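Hydrogenase/urease maturation factor HypB (Helicobacter pylori, PDB 4LPS) is a nickel- and zinc-binding GTPase required for nickel insertion into [NiFe] hydrogenase and for urease maturation. Local coordinates at residues 45-50 and 150-155; 67-72 and 223-228; 176-181 and 207-212. All blocks are in the same frame, centred on the assembly; numbering follows the deposited sequence.

Contact 1: 45-50 and 150-155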
loop_
_atom_site.group_PDB
_atom_site.type_symbol
_atom_site.label_atom_id
_atom_site.label_comp_id
_atom_site.label_asym_id
_atom_site.label_seq_id
_atom_site.Cartn_x
_atom_site.Cartn_y
_atom_site.Cartn_z
ATOM N N GLY A 45 18.441 -1.244 2.908
ATOM C CA GLY A 45 17.955 -2.610 2.892
ATOM C C GLY A 45 16.470 -2.706 3.188
ATOM O O GLY A 45 16.031 -3.579 3.938
ATOM N N LEU A 46 15.693 -1.809 2.587
ATOM C CA LEU A 46 14.251 -1.787 2.788
ATOM C C LEU A 46 13.486 -2.321 1.585
ATOM O O LEU A 46 13.776 -1.961 0.441
ATOM C CB LEU A 46 13.774 -0.366 3.099
ATOM C CG LEU A 46 14.437 0.355 4.271
ATOM C CD1 LEU A 46 14.120 1.837 4.229
ATOM C CD2 LEU A 46 13.973 -0.251 5.585
ATOM N N TYR A 47 12.504 -3.177 1.851
ATOM C CA TYR A 47 11.537 -3.566 0.834
ATOM C C TYR A 47 10.329 -2.648 0.967
ATOM O O TYR A 47 9.639 -2.659 1.986
ATOM C CB TYR A 47 11.130 -5.034 0.976
ATOM C CG TYR A 47 10.500 -5.612 -0.273
ATOM C CD1 TYR A 47 11.282 -5.960 -1.365
ATOM C CD2 TYR A 47 9.128 -5.808 -0.361
ATOM C CE1 TYR A 47 10.719 -6.488 -2.510
ATOM C CE2 TYR A 47 8.554 -6.333 -1.507
ATOM C CZ TYR A 47 9.355 -6.671 -2.576
ATOM O OH TYR A 47 8.789 -7.195 -3.717
ATOM N N VAL A 48 10.090 -1.836 -0.055
ATOM C CA VAL A 48 9.124 -0.752 0.057
ATOM C C VAL A 48 7.796 -1.064 -0.631
ATOM O O VAL A 48 7.760 -1.470 -1.795
ATOM C CB VAL A 48 9.704 0.553 -0.515
ATOM C CG1 VAL A 48 8.713 1.691 -0.376
ATOM C CG2 VAL A 48 10.997 0.890 0.202
ATOM N N LEU A 49 6.707 -0.878 0.112
ATOM C CA LEU A 49 5.362 -1.132 -0.394
ATOM C C LEU A 49 4.559 0.161 -0.450
ATOM O O LEU A 49 4.640 0.996 0.456
ATOM C CB LEU A 49 4.636 -2.164 0.477
ATOM C CG LEU A 49 5.384 -3.463 0.786
ATOM C CD1 LEU A 49 4.602 -4.318 1.767
ATOM C CD2 LEU A 49 5.645 -4.238 -0.495
ATOM N N ASN A 50 3.815 0.333 -1.539
ATOM C CA ASN A 50 2.951 1.494 -1.717
ATOM C C ASN A 50 1.490 1.063 -1.816
ATOM O O ASN A 50 1.075 0.475 -2.818
ATOM C CB ASN A 50 3.375 2.278 -2.965
ATOM C CG ASN A 50 2.413 3.392 -3.314
ATOM O OD1 ASN A 50 1.842 4.036 -2.435
ATOM N ND2 ASN A 50 2.231 3.628 -4.610
ATOM N N ALA A 150 8.668 2.360 -5.130
ATOM C CA ALA A 150 8.279 1.164 -4.386
ATOM C C ALA A 150 8.642 -0.120 -5.122
ATOM O O ALA A 150 8.683 -0.158 -6.357
ATOM C CB ALA A 150 6.788 1.187 -4.091
ATOM N N ALA A 151 8.912 -1.171 -4.352
ATOM C CA ALA A 151 9.097 -2.510 -4.903
ATOM C C ALA A 151 7.756 -3.079 -5.354
ATOM O O ALA A 151 7.663 -3.760 -6.377
ATOM C CB ALA A 151 9.754 -3.422 -3.881
ATOM N N MET A 152 6.717 -2.796 -4.576
ATOM C CA MET A 152 5.368 -3.214 -4.929
ATOM C C MET A 152 4.373 -2.088 -4.716
ATOM O O MET A 152 4.434 -1.356 -3.724
ATOM C CB MET A 152 4.924 -4.438 -4.118
ATOM C CG MET A 152 5.821 -5.661 -4.229
ATOM S SD MET A 152 5.077 -7.106 -3.436
ATOM C CE MET A 152 3.853 -7.558 -4.667
ATOM N N ASN A 153 3.460 -1.962 -5.669
ATOM C CA ASN A 153 2.318 -1.078 -5.533
ATOM C C ASN A 153 1.066 -1.933 -5.429
ATOM O O ASN A 153 0.720 -2.667 -6.355
ATOM C CB ASN A 153 2.239 -0.111 -6.713
ATOM C CG ASN A 153 3.522 0.669 -6.907
ATOM O OD1 ASN A 153 3.764 1.670 -6.229
ATOM N ND2 ASN A 153 4.359 0.210 -7.830
ATOM N N ILE A 154 0.402 -1.855 -4.284
ATOM C CA ILE A 154 -0.723 -2.732 -4.000
ATOM C C ILE A 154 -2.007 -1.933 -3.800
ATOM O O ILE A 154 -2.031 -0.942 -3.066
ATOM C CB ILE A 154 -0.430 -3.604 -2.769
ATOM C CG1 ILE A 154 0.809 -4.465 -3.040
ATOM C CG2 ILE A 154 -1.630 -4.478 -2.432
ATOM C CD1 ILE A 154 1.403 -5.125 -1.809
ATOM N N VAL A 155 -3.065 -2.366 -4.480
ATOM C CA VAL A 155 -4.337 -1.654 -4.473
ATOM C C VAL A 155 -5.427 -2.417 -3.718
ATOM O O VAL A 155 -5.653 -3.603 -3.964
ATOM C CB VAL A 155 -4.823 -1.379 -5.911
ATOM C CG1 VAL A 155 -6.143 -0.630 -5.891
ATOM C CG2 VAL A 155 -3.777 -0.580 -6.679
#
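Y47 lays one ring face over the methyl group of A151, whose CB sits 3.7 Å from the centroid of the Y47 ring, a CH-pi contact displaced toward the rim. With CG anti to the backbone N and beside the carbonyl carbon (chi1 -161°), the tyrosine brings its ring across to 150-155. M152 meets the same ring differently: its CG comes within 3.4 Å of Y47 OH, while its sulfur stands at the ring edge, a Met-aromatic contact. Y47 OH hydrogen-bonds to Y236 O while M152 CG packs against the same hydroxyl oxygen. On the sheet face shared by L49 and M152 the two side chains run side by side in the same direction, L49 CD2 lying 3.7 Å from M152 CB.

Strands 47-52 and 152-158 are parallel neighbours in the middle of the P-loop NTPase sheet. N50 N donates to M152 O (2.8 Å), and N50 O receives I154 N. Where 150-151 leads into strand 152-158, V48 O takes two donors, A151 N at 2.8 Å and M152 N at a longer 3.3 Å.

The other face carries an amide pair. N50 ND2 gives a nearly straight bond (165°) to N153 OD1 at 3.0 Å, entering in the carbonyl plane on a lone pair. The amide planes stand almost perpendicular, 88° apart, and N50 OD1 is left to accept from N136 ND2.

Contact 2: 67-72 and 223-228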
loop_
_atom_site.group_PDB
_atom_site.type_symbol
_atom_site.label_atom_id
_atom_site.label_comp_id
_atom_site.label_asym_id
_atom_site.label_seq_id
_atom_site.Cartn_x
_atom_site.Cartn_y
_atom_site.Cartn_z
ATOM N N ALA A 67 0.849 -5.415 12.202
ATOM C CA ALA A 67 1.748 -5.177 13.327
ATOM C C ALA A 67 1.734 -6.309 14.353
ATOM O O ALA A 67 2.624 -6.392 15.202
ATOM C CB ALA A 67 1.391 -3.868 14.000
ATOM N N ASP A 68 0.725 -7.173 14.282
ATOM C CA ASP A 68 0.615 -8.291 15.210
ATOM C C ASP A 68 1.520 -9.459 14.830
ATOM O O ASP A 68 1.693 -10.394 15.612
ATOM C CB ASP A 68 -0.837 -8.763 15.307
ATOM C CG ASP A 68 -1.747 -7.721 15.930
ATOM O OD1 ASP A 68 -1.255 -6.918 16.750
ATOM O OD2 ASP A 68 -2.956 -7.712 15.610
ATOM N N PHE A 69 2.091 -9.411 13.631
ATOM C CA PHE A 69 3.024 -10.451 13.207
ATOM C C PHE A 69 4.456 -10.010 13.497
ATOM O O PHE A 69 4.975 -9.079 12.876
ATOM C CB PHE A 69 2.840 -10.780 11.726
ATOM C CG PHE A 69 1.477 -11.318 11.392
ATOM C CD1 PHE A 69 1.102 -12.589 11.805
ATOM C CD2 PHE A 69 0.576 -10.564 10.657
ATOM C CE1 PHE A 69 -0.153 -13.091 11.503
ATOM C CE2 PHE A 69 -0.678 -11.061 10.348
ATOM C CZ PHE A 69 -1.042 -12.326 10.772
ATOM N N LYS A 70 5.082 -10.684 14.457
ATOM C CA LYS A 70 6.385 -10.278 14.962
ATOM C C LYS A 70 7.487 -10.511 13.936
ATOM O O LYS A 70 8.527 -9.844 13.962
ATOM C CB LYS A 70 6.687 -11.020 16.267
ATOM C CG LYS A 70 5.765 -10.599 17.405
ATOM C CD LYS A 70 5.678 -9.082 17.481
ATOM C CE LYS A 70 4.245 -8.589 17.309
ATOM N NZ LYS A 70 4.170 -7.103 17.393
ATOM N N ASP A 71 7.245 -11.441 13.016
ATOM C CA ASP A 71 8.186 -11.697 11.932
ATOM C C ASP A 71 8.011 -10.699 10.790
ATOM O O ASP A 71 8.707 -10.780 9.777
ATOM C CB ASP A 71 8.027 -13.128 11.408
ATOM C CG ASP A 71 6.636 -13.400 10.864
ATOM O OD1 ASP A 71 5.680 -12.729 11.304
ATOM O OD2 ASP A 71 6.496 -14.283 9.990
ATOM N N PHE A 72 7.097 -9.749 10.960
ATOM C CA PHE A 72 6.871 -8.730 9.942
ATOM C C PHE A 72 7.260 -7.363 10.490
ATOM O O PHE A 72 6.470 -6.700 11.166
ATOM C CB PHE A 72 5.412 -8.736 9.484
ATOM C CG PHE A 72 5.156 -7.896 8.268
ATOM C CD1 PHE A 72 5.731 -8.224 7.050
ATOM C CD2 PHE A 72 4.334 -6.783 8.341
ATOM C CE1 PHE A 72 5.494 -7.453 5.926
ATOM C CE2 PHE A 72 4.091 -6.005 7.224
ATOM C CZ PHE A 72 4.672 -6.340 6.013
ATOM N N ASP A 223 -1.778 -14.927 5.446
ATOM C CA ASP A 223 -1.444 -15.335 4.089
ATOM C C ASP A 223 -0.807 -14.187 3.316
ATOM O O ASP A 223 0.157 -14.387 2.576
ATOM C CB ASP A 223 -2.687 -15.844 3.356
ATOM C CG ASP A 223 -3.113 -17.226 3.817
ATOM O OD1 ASP A 223 -2.370 -17.844 4.608
ATOM O OD2 ASP A 223 -4.198 -17.690 3.396
ATOM N N PHE A 224 -1.347 -12.985 3.495
ATOM C CA PHE A 224 -0.846 -11.818 2.778
ATOM C C PHE A 224 0.529 -11.432 3.312
ATOM O O PHE A 224 1.398 -11.001 2.554
ATOM C CB PHE A 224 -1.818 -10.637 2.893
ATOM C CG PHE A 224 -1.346 -9.396 2.186
ATOM C CD1 PHE A 224 -1.229 -9.376 0.803
ATOM C CD2 PHE A 224 -1.004 -8.258 2.902
ATOM C CE1 PHE A 224 -0.784 -8.238 0.142
ATOM C CE2 PHE A 224 -0.559 -7.116 2.251
ATOM C CZ PHE A 224 -0.447 -7.106 0.868
ATOM N N LYS A 225 0.710 -11.576 4.621
ATOM C CA LYS A 225 1.995 -11.304 5.260
ATOM C C LYS A 225 3.093 -12.206 4.699
ATOM O O LYS A 225 4.193 -11.742 4.389
ATOM C CB LYS A 225 1.877 -11.483 6.781
ATOM C CG LYS A 225 3.153 -11.223 7.581
ATOM C CD LYS A 225 4.001 -12.477 7.775
ATOM C CE LYS A 225 3.316 -13.485 8.677
ATOM N NZ LYS A 225 4.155 -14.702 8.868
ATOM N N ASN A 226 2.790 -13.496 4.580
ATOM C CA ASN A 226 3.755 -14.461 4.067
ATOM C C ASN A 226 4.074 -14.194 2.605
ATOM O O ASN A 226 5.203 -14.400 2.160
ATOM C CB ASN A 226 3.232 -15.890 4.236
ATOM C CG ASN A 226 3.291 -16.369 5.673
ATOM O OD1 ASN A 226 4.130 -15.920 6.454
ATOM N ND2 ASN A 226 2.401 -17.291 6.027
ATOM N N PHE A 227 3.068 -13.736 1.867
ATOM C CA PHE A 227 3.243 -13.297 0.489
ATOM C C PHE A 227 4.269 -12.175 0.393
ATOM O O PHE A 227 5.166 -12.209 -0.451
ATOM C CB PHE A 227 1.897 -12.845 -0.085
ATOM C CG PHE A 227 2.001 -12.108 -1.389
ATOM C CD1 PHE A 227 2.267 -12.787 -2.568
ATOM C CD2 PHE A 227 1.811 -10.735 -1.436
ATOM C CE1 PHE A 227 2.359 -12.107 -3.769
ATOM C CE2 PHE A 227 1.899 -10.047 -2.632
ATOM C CZ PHE A 227 2.172 -10.736 -3.801
ATOM N N LEU A 228 4.137 -11.186 1.271
ATOM C CA LEU A 228 5.055 -10.056 1.295
ATOM C C LEU A 228 6.467 -10.500 1.654
ATOM O O LEU A 228 7.443 -10.014 1.082
ATOM C CB LEU A 228 4.567 -8.998 2.285
ATOM C CG LEU A 228 3.268 -8.272 1.925
ATOM C CD1 LEU A 228 2.934 -7.230 2.979
ATOM C CD2 LEU A 228 3.367 -7.622 0.553
#
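K225 NZ is gripped by two oxygens: D71 OD2 at 2.6 Å, in a salt bridge that spans the contact, and N226 OD1 at 2.7 Å, from the next residue of its own helix. D71 offers the syn lone pair of OD2, on the side of its other oxygen, whereas the amide oxygen of N226 receives the ammonium tilted 34° from its carbonyl plane. Two acceptors restrain the ammonium, and the pairing would be expected to support the charged form of both D71 and K225.

The lysine chain leaves the helix with CG anti to the backbone N (chi1 -180°) and then bends at its second and third torsions, which folds it across two phenylalanines rather than straight out. Its CE lies over a face of F69, 4.3 Å from the centroid of the F69 ring in a CH-pi contact. Nearer the backbone, K225 CG packs 3.9 Å from F72 CB, the two side chains sliding past each other in opposite directions. The aliphatic part of the lysine packs on the rings while NZ has its charge met by D71 and N226 OD1.

Deeper in, the ring of F72 ends against a leucine one helical turn on, with F72 CZ 3.6 Å from L228 CD1. F72 also meets the rings of F74 and F131, and L228 touches L49 of strand 47-52, so this end of the contact merges with the apolar layer between the sheet and helix 218-234.

All three contributing residues of 67-72 belong to a type I beta turn from F69 to F72, closed by F72 N to F69 O at 2.9 Å. It connects the helix following the P-loop to strand 74-80 and packs on helix 218-234, which covers one face of the parallel sheet of this P-loop NTPase fold.

Contact 3: 176-181 and 207-212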
loop_
_atom_site.group_PDB
_atom_site.type_symbol
_atom_site.label_atom_id
_atom_site.label_comp_id
_atom_site.label_asym_id
_atom_site.label_seq_id
_atom_site.Cartn_x
_atom_site.Cartn_y
_atom_site.Cartn_z
ATOM N N ALA A 176 -1.073 -2.128 -10.266
ATOM C CA ALA A 176 -1.028 -3.039 -9.127
ATOM C C ALA A 176 -0.159 -4.265 -9.399
ATOM O O ALA A 176 -0.301 -4.925 -10.431
ATOM C CB ALA A 176 -2.433 -3.474 -8.746
ATOM N N ASP A 177 0.734 -4.563 -8.462
ATOM C CA ASP A 177 1.443 -5.835 -8.444
ATOM C C ASP A 177 0.611 -6.864 -7.694
ATOM O O ASP A 177 0.892 -8.060 -7.734
ATOM C CB ASP A 177 2.819 -5.682 -7.794
ATOM C CG ASP A 177 3.685 -4.671 -8.505
ATOM O OD1 ASP A 177 4.182 -4.992 -9.604
ATOM O OD2 ASP A 177 3.859 -3.554 -7.976
ATOM N N ALA A 178 -0.411 -6.374 -7.001
ATOM C CA ALA A 178 -1.359 -7.220 -6.293
ATOM C C ALA A 178 -2.614 -6.421 -5.978
ATOM O O ALA A 178 -2.548 -5.215 -5.733
ATOM C CB ALA A 178 -0.741 -7.774 -5.013
ATOM N N VAL A 179 -3.754 -7.096 -5.983
ATOM C CA VAL A 179 -5.008 -6.459 -5.618
ATOM C C VAL A 179 -5.579 -7.161 -4.397
ATOM O O VAL A 179 -5.623 -8.393 -4.335
ATOM C CB VAL A 179 -6.037 -6.488 -6.776
ATOM C CG1 VAL A 179 -7.337 -5.807 -6.361
ATOM C CG2 VAL A 179 -5.469 -5.816 -8.009
ATOM N N ILE A 180 -5.999 -6.373 -3.416
ATOM C CA ILE A 180 -6.656 -6.914 -2.237
ATOM C C ILE A 180 -8.136 -6.559 -2.242
ATOM O O ILE A 180 -8.494 -5.382 -2.244
ATOM C CB ILE A 180 -6.013 -6.381 -0.941
ATOM C CG1 ILE A 180 -4.549 -6.821 -0.851
ATOM C CG2 ILE A 180 -6.795 -6.842 0.280
ATOM C CD1 ILE A 180 -3.776 -6.111 0.236
ATOM N N ILE A 181 -8.995 -7.575 -2.243
ATOM C CA ILE A 181 -10.416 -7.349 -2.009
ATOM C C ILE A 181 -10.629 -7.295 -0.503
ATOM O O ILE A 181 -10.667 -8.329 0.166
ATOM C CB ILE A 181 -11.299 -8.447 -2.637
ATOM C CG1 ILE A 181 -11.073 -8.519 -4.151
ATOM C CG2 ILE A 181 -12.772 -8.182 -2.343
ATOM C CD1 ILE A 181 -11.860 -9.624 -4.845
ATOM N N GLU A 207 -1.483 -11.072 -14.595
ATOM C CA GLU A 207 -0.369 -11.571 -13.789
ATOM C C GLU A 207 -0.497 -11.175 -12.319
ATOM O O GLU A 207 0.159 -11.754 -11.453
ATOM C CB GLU A 207 0.972 -11.073 -14.341
ATOM C CG GLU A 207 1.196 -9.570 -14.218
ATOM C CD GLU A 207 0.859 -8.815 -15.490
ATOM O OE1 GLU A 207 -0.195 -9.105 -16.093
ATOM O OE2 GLU A 207 1.649 -7.929 -15.883
ATOM N N ALA A 208 -1.335 -10.183 -12.040
ATOM C CA ALA A 208 -1.479 -9.677 -10.678
ATOM C C ALA A 208 -2.363 -10.596 -9.841
ATOM O O ALA A 208 -3.496 -10.897 -10.227
ATOM C CB ALA A 208 -2.049 -8.268 -10.692
ATOM N N PRO A 209 -1.849 -11.043 -8.686
ATOM C CA PRO A 209 -2.620 -11.892 -7.772
ATOM C C PRO A 209 -3.723 -11.112 -7.063
ATOM O O PRO A 209 -3.592 -9.904 -6.873
ATOM C CB PRO A 209 -1.563 -12.383 -6.779
ATOM C CG PRO A 209 -0.527 -11.306 -6.781
ATOM C CD PRO A 209 -0.473 -10.826 -8.205
ATOM N N ILE A 210 -4.804 -11.795 -6.701
ATOM C CA ILE A 210 -5.908 -11.164 -5.987
ATOM C C ILE A 210 -6.099 -11.829 -4.626
ATOM O O ILE A 210 -6.128 -13.057 -4.523
ATOM C CB ILE A 210 -7.227 -11.235 -6.795
ATOM C CG1 ILE A 210 -7.017 -10.677 -8.206
ATOM C CG2 ILE A 210 -8.334 -10.471 -6.090
ATOM C CD1 ILE A 210 -8.253 -10.743 -9.094
ATOM N N PHE A 211 -6.225 -11.015 -3.583
ATOM C CA PHE A 211 -6.383 -11.529 -2.227
ATOM C C PHE A 211 -7.720 -11.129 -1.620
ATOM O O PHE A 211 -8.103 -9.960 -1.663
ATOM C CB PHE A 211 -5.250 -11.024 -1.330
ATOM C CG PHE A 211 -3.894 -11.549 -1.703
ATOM C CD1 PHE A 211 -3.085 -10.850 -2.587
ATOM C CD2 PHE A 211 -3.428 -12.741 -1.171
ATOM C CE1 PHE A 211 -1.838 -11.329 -2.934
ATOM C CE2 PHE A 211 -2.179 -13.227 -1.512
ATOM C CZ PHE A 211 -1.383 -12.519 -2.396
ATOM N N LEU A 212 -8.421 -12.104 -1.050
ATOM C CA LEU A 212 -9.580 -11.825 -0.214
ATOM C C LEU A 212 -9.099 -11.578 1.206
ATOM O O LEU A 212 -8.426 -12.423 1.796
ATOM C CB LEU A 212 -10.578 -12.983 -0.252
ATOM C CG LEU A 212 -11.508 -13.068 -1.462
ATOM C CD1 LEU A 212 -12.150 -14.446 -1.544
ATOM C CD2 LEU A 212 -12.575 -11.984 -1.391
#
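I181 and its neighbours on strand 178-182 pair with 210-212, the edge strand, as the two parallel strands of a beta-alpha-beta crossover whose connecting helix is 194-204. The buried part of this pairing is the backbone and the V179 to I181 side. V179 N donates almost straight (174°) to P209 O, F211 N returns a bond to V179 O at 2.8 Å, and I181 N reaches F211 O at 2.6 Å, a short bond that is less straight. Inside, I181 has CG1 anti to its carbonyl carbon (chi1 -59°), and from there its CD1 meets I210 CG2 at 3.8 Å, the two side chains crossing at a slant on the face covered by helix 194-204, where I181 touches V197 and I210 touches K198 and M201.

The outer strand is looser. L212 is exposed, and although it lies alongside I181 pointing the same way, L212 CD2 makes the approach, 3.9 Å from I181 CG2. I210 and F211 are partly exposed too. On the opposite face, F211 turns an edge toward strand 178-182, and helix 218-234 supplies F224, edge-to-face, and F227 as further ring partners. Near the start of the pairing D177 O comes within 3.1 Å of P209 CD, with A178 CB 4.0 Å from P209 CG. A178 CB also lies at the edge of the F211 ring, near its plane, 4.3 Å from F211 CE1.

Contact 1 is the most central, with every touching residue buried between two inner strands; contact 3 repeats parallel pairing at the sheet margin, where the last strand is partly exposed, and contact 2 places a turn on a helix. The chemistry follows: contact 1 adds a buried amide pair to its backbone bonds, contact 3 relies on backbone bonds and apolar packing, and contact 2 adds a salt bridge from the exposed D71. Helix 218-234 connects all three, since L228 meets L49, F224 meets I154 and I180, and F227 packs on F211. Contacts 1 and 3 join through neighbouring strands, with hydrogen bonds I180 N to V155 O and N153 N to D177 OD2.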